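Local coordinates for protein probable glutathione S-transferase (Pseudomonas aeruginosa, PDB 6JWK) that probably isomerises maleylpyruvate with the help of glutathione, as a zeta-class member of the glutathione S-transferase superfamily, at residues Leu94-Leu99 with Glu143-Arg148; Gly152-Gly157 with Leu188-Arg193. One frame throughout, in Å; residues are numbered along the deposited sequence.

Contact 1: Leu94-Leu99 with Glu143-Arg148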
# COMPACT_ATOMS: atom_id res chain seq x y z
N LEU B 94 9.09 5.73 -0.64
CA LEU B 94 7.74 5.11 -0.86
C LEU B 94 7.87 3.72 -1.46
O LEU B 94 7.07 2.86 -1.07
CB LEU B 94 6.86 6.01 -1.73
CG LEU B 94 6.54 7.37 -1.12
CD1 LEU B 94 5.80 8.27 -2.14
CD2 LEU B 94 5.73 7.18 0.14
N GLU B 95 8.91 3.45 -2.24
CA GLU B 95 9.10 2.10 -2.84
C GLU B 95 9.30 1.11 -1.70
O GLU B 95 8.69 -0.01 -1.75
CB GLU B 95 10.21 2.05 -3.89
CG GLU B 95 10.53 0.60 -4.32
CD GLU B 95 10.79 0.21 -5.78
OE1 GLU B 95 11.76 0.74 -6.30
OE2 GLU B 95 10.11 -0.77 -6.35
N LEU B 96 10.17 1.43 -0.74
CA LEU B 96 10.46 0.51 0.38
C LEU B 96 9.25 0.43 1.32
O LEU B 96 8.91 -0.66 1.74
CB LEU B 96 11.73 0.97 1.09
CG LEU B 96 12.20 0.07 2.23
CD1 LEU B 96 12.23 -1.38 1.85
CD2 LEU B 96 13.58 0.54 2.66
N ALA B 97 8.64 1.55 1.66
CA ALA B 97 7.45 1.57 2.55
C ALA B 97 6.31 0.73 1.95
O ALA B 97 5.67 -0.02 2.71
CB ALA B 97 7.02 2.99 2.85
N LEU B 98 6.08 0.84 0.64
CA LEU B 98 4.96 0.18 -0.08
C LEU B 98 5.31 -1.27 -0.28
O LEU B 98 4.38 -2.08 -0.20
CB LEU B 98 4.68 0.87 -1.42
CG LEU B 98 4.05 2.24 -1.22
CD1 LEU B 98 4.24 3.06 -2.48
CD2 LEU B 98 2.57 2.11 -0.85
N LEU B 99 6.59 -1.61 -0.39
CA LEU B 99 6.97 -3.05 -0.39
C LEU B 99 6.46 -3.74 0.88
O LEU B 99 5.87 -4.84 0.79
CB LEU B 99 8.48 -3.17 -0.52
CG LEU B 99 9.08 -4.57 -0.40
CD1 LEU B 99 8.62 -5.48 -1.55
CD2 LEU B 99 10.59 -4.42 -0.46
N GLU B 143 15.94 -5.56 2.19
CA GLU B 143 17.40 -5.52 2.55
C GLU B 143 18.12 -4.87 1.36
O GLU B 143 18.89 -3.95 1.56
CB GLU B 143 17.87 -6.94 2.88
CG GLU B 143 19.37 -7.08 3.12
CD GLU B 143 19.82 -6.70 4.53
OE1 GLU B 143 18.92 -6.34 5.36
OE2 GLU B 143 21.08 -6.74 4.81
N THR B 144 17.84 -5.31 0.13
CA THR B 144 18.50 -4.78 -1.10
C THR B 144 18.14 -3.31 -1.30
O THR B 144 19.07 -2.48 -1.57
CB THR B 144 18.14 -5.63 -2.33
OG1 THR B 144 18.70 -6.89 -2.04
CG2 THR B 144 18.71 -5.12 -3.63
N LEU B 145 16.87 -2.92 -1.13
CA LEU B 145 16.51 -1.50 -1.35
C LEU B 145 17.23 -0.64 -0.30
O LEU B 145 17.60 0.47 -0.62
CB LEU B 145 14.98 -1.30 -1.28
CG LEU B 145 14.19 -1.98 -2.40
CD1 LEU B 145 12.72 -1.74 -2.16
CD2 LEU B 145 14.58 -1.53 -3.81
N LEU B 146 17.27 -1.09 0.95
CA LEU B 146 17.94 -0.33 2.03
C LEU B 146 19.41 -0.15 1.66
O LEU B 146 19.87 0.99 1.68
CB LEU B 146 17.77 -1.05 3.38
CG LEU B 146 18.47 -0.40 4.56
CD1 LEU B 146 17.96 1.01 4.80
CD2 LEU B 146 18.32 -1.26 5.81
N ASN B 147 20.08 -1.23 1.30
CA ASN B 147 21.53 -1.21 0.92
C ASN B 147 21.78 -0.32 -0.28
O ASN B 147 22.79 0.38 -0.25
CB ASN B 147 22.07 -2.58 0.58
CG ASN B 147 22.27 -3.41 1.82
OD1 ASN B 147 22.59 -2.86 2.87
ND2 ASN B 147 22.09 -4.71 1.69
N ARG B 148 20.89 -0.26 -1.27
CA ARG B 148 21.12 0.49 -2.54
C ARG B 148 20.63 1.91 -2.48
O ARG B 148 21.20 2.73 -3.19
CB ARG B 148 20.46 -0.23 -3.72
CG ARG B 148 21.06 -1.61 -3.86
CD ARG B 148 21.09 -2.16 -5.24
NE ARG B 148 21.87 -3.38 -5.24
CZ ARG B 148 22.04 -4.14 -6.30
NH1 ARG B 148 21.53 -3.75 -7.45
NH2 ARG B 148 22.77 -5.23 -6.22
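L145 reaches out from its helix and sets its CD1 methyl among three side chains of the facing one, E95, L96 and L99, a compact example of how two antiparallel helices meet largely through one side chain. The closest touch is between L145 CD1 and L99 CD2, at 3.8 Å, the two side chains meeting at a slant. On another flank the same methyl lies 3.9 Å from CG of E95, whose aliphatic part crosses that of L145 at about a right angle. L96 and L145 instead run past one another in opposite directions, with L96 CD1 4.1 Å from L145 CD1 and nearly as close to L145 CB. A looser touch comes from L96 CD2, 4.4 Å from the backbone N of L146.

The torsions explain this convergence. E95, L96 and L99 all place CG opposite the backbone N (chi1 of L96 -177°), whereas L145 has CG opposite the carbonyl carbon (chi1 -66°), and an extended chi2 carries CD1 on toward E95 and L99. E95 thus lends only its hydrocarbon part to the contact. Its carboxylate is occupied across the dimer interface, where OE2 accepts a hydrogen bond from S64 N of the second subunit and a weak one from Q65 N of that subunit. No hydrogen bond links the two segments.

The local axes approach to 10.2 Å and run antiparallel, 163° between their directions, with L96 and L145 closest in register. Both helices, 87-103 and 124-149, belong to the all-helical C-terminal domain of the GST fold. Helix 162-176 packs on 87-103 through L96 and A97, helix 185-195 lies against L146, and E143 receives the backbone N-H groups of A186 and L187 at the start of that last helix.

Contact 2: Gly152-Gly157 with Leu188-Arg193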
# COMPACT_ATOMS: atom_id res chain seq x y z
N GLY B 152 21.25 7.71 4.54
CA GLY B 152 21.93 7.95 5.83
C GLY B 152 21.77 6.80 6.80
O GLY B 152 21.57 5.64 6.35
N ALA B 153 21.96 7.12 8.07
CA ALA B 153 21.85 6.20 9.23
C ALA B 153 20.46 5.60 9.14
O ALA B 153 20.31 4.42 9.42
CB ALA B 153 22.04 6.94 10.53
N PHE B 154 19.50 6.43 8.76
CA PHE B 154 18.12 5.99 8.42
C PHE B 154 17.95 6.06 6.91
O PHE B 154 18.78 6.67 6.22
CB PHE B 154 17.08 6.82 9.17
CG PHE B 154 17.29 6.86 10.67
CD1 PHE B 154 16.75 5.88 11.48
CD2 PHE B 154 18.17 7.80 11.23
CE1 PHE B 154 16.98 5.89 12.84
CE2 PHE B 154 18.37 7.84 12.60
CZ PHE B 154 17.78 6.88 13.40
N PHE B 155 16.83 5.56 6.41
CA PHE B 155 16.61 5.44 4.95
C PHE B 155 16.68 6.84 4.32
O PHE B 155 17.34 7.01 3.28
CB PHE B 155 15.31 4.75 4.57
CG PHE B 155 15.27 4.50 3.09
CD1 PHE B 155 14.79 5.48 2.23
CD2 PHE B 155 15.76 3.34 2.57
CE1 PHE B 155 14.79 5.26 0.87
CE2 PHE B 155 15.76 3.12 1.20
CZ PHE B 155 15.28 4.09 0.36
N ALA B 156 15.97 7.79 4.89
CA ALA B 156 15.80 9.10 4.27
C ALA B 156 16.98 10.01 4.63
O ALA B 156 17.04 11.09 4.08
CB ALA B 156 14.48 9.70 4.64
N GLY B 157 17.88 9.63 5.53
CA GLY B 157 18.95 10.54 6.01
C GLY B 157 19.22 10.39 7.49
O GLY B 157 19.33 9.24 8.01
N LEU B 188 18.19 -5.50 10.40
CA LEU B 188 18.38 -5.65 11.86
C LEU B 188 19.13 -4.43 12.42
O LEU B 188 18.71 -3.88 13.45
CB LEU B 188 19.07 -6.98 12.21
CG LEU B 188 18.26 -8.21 11.86
CD1 LEU B 188 19.07 -9.49 12.09
CD2 LEU B 188 16.96 -8.24 12.64
N GLU B 189 20.14 -3.95 11.74
CA GLU B 189 20.92 -2.82 12.24
C GLU B 189 20.01 -1.57 12.26
O GLU B 189 20.06 -0.79 13.24
CB GLU B 189 22.16 -2.65 11.38
CG GLU B 189 22.94 -1.39 11.69
CD GLU B 189 24.06 -1.16 10.70
OE1 GLU B 189 23.77 -0.90 9.49
OE2 GLU B 189 25.21 -1.30 11.12
N LEU B 190 19.22 -1.36 11.20
CA LEU B 190 18.35 -0.15 11.16
C LEU B 190 17.34 -0.27 12.29
O LEU B 190 17.05 0.72 12.95
CB LEU B 190 17.69 -0.08 9.79
CG LEU B 190 16.67 1.03 9.58
CD1 LEU B 190 17.28 2.38 9.89
CD2 LEU B 190 16.11 0.96 8.15
N GLU B 191 16.78 -1.46 12.46
CA GLU B 191 15.81 -1.69 13.54
C GLU B 191 16.43 -1.30 14.88
O GLU B 191 15.76 -0.60 15.64
CB GLU B 191 15.35 -3.13 13.51
CG GLU B 191 14.37 -3.45 14.61
CD GLU B 191 14.09 -4.94 14.77
OE1 GLU B 191 14.96 -5.71 14.39
OE2 GLU B 191 12.96 -5.33 15.25
N GLY B 192 17.67 -1.73 15.15
CA GLY B 192 18.38 -1.42 16.41
C GLY B 192 18.58 0.08 16.56
O GLY B 192 18.31 0.61 17.66
N ARG B 193 18.92 0.80 15.49
CA ARG B 193 19.05 2.27 15.60
C ARG B 193 17.72 2.90 15.99
O ARG B 193 17.73 3.88 16.74
CB ARG B 193 19.50 2.96 14.31
CG ARG B 193 20.91 2.62 13.94
CD ARG B 193 21.47 3.45 12.80
NE ARG B 193 22.67 2.70 12.50
CZ ARG B 193 23.17 2.53 11.30
NH1 ARG B 193 22.55 3.01 10.24
NH2 ARG B 193 24.31 1.87 11.17
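R193 and A153 supply the polar part of this contact: R193 NH1 donates to the carbonyl O of A153 at 2.8 Å. The oxygen lies in the guanidinium plane and the donor sits in the carbonyl plane on a lone pair, although the hydrogen bond is bent, 144° at the hydrogen. The side chain, extended from CG to NE, reaches the loop. R150 also donates to A153 O through NH2.

The salt bridge of R193 NH2 with E189 OE1 (3.3 Å) lies within the helix and rests on charge alone, no N-H pointing at the oxygen; at most it steadies the arginine end.

Apolar contacts gather around F154. L190 CD1 approaches F154 CD1 obliquely at 3.9 Å, and R193 CB lies 4.1 Å from F154 CE1.

The loop holds its own shape through a type I turn, G157 N bonding F154 O (3.2 Å) and F154 N returning a bond to G157 O, and a classic beta bulge of A153 and F154 facing G157. Positive charge from both arginines would probably polarise the A153 C=O, while E189 may partly offset that of R193, and apolar contacts of F154 with L190 and R193 CB complete the hold.

Overall arrangement
Contacts 1 and 2 are neighbours within the helical C-terminal domain, their centres about 12 Å apart, and in sequence the first closes before the second opens. F155 does much of the joining: its CD2 lies 3.6 Å from L96 CD2, and its CE2 is 3.7 Å from the backbone O of L145, so the loop 152-157 tucks its ring against both helices of contact 1. L146 makes the other bridge, its CD1 lying 3.8 Å from L190 CD2. Contact 1 adjoins the subunit interface through E95, whereas no other chain of the assembly touches the segments of contact 2. Neither segment pair includes the thioredoxin-like N-terminal domain, which in this superfamily binds glutathione.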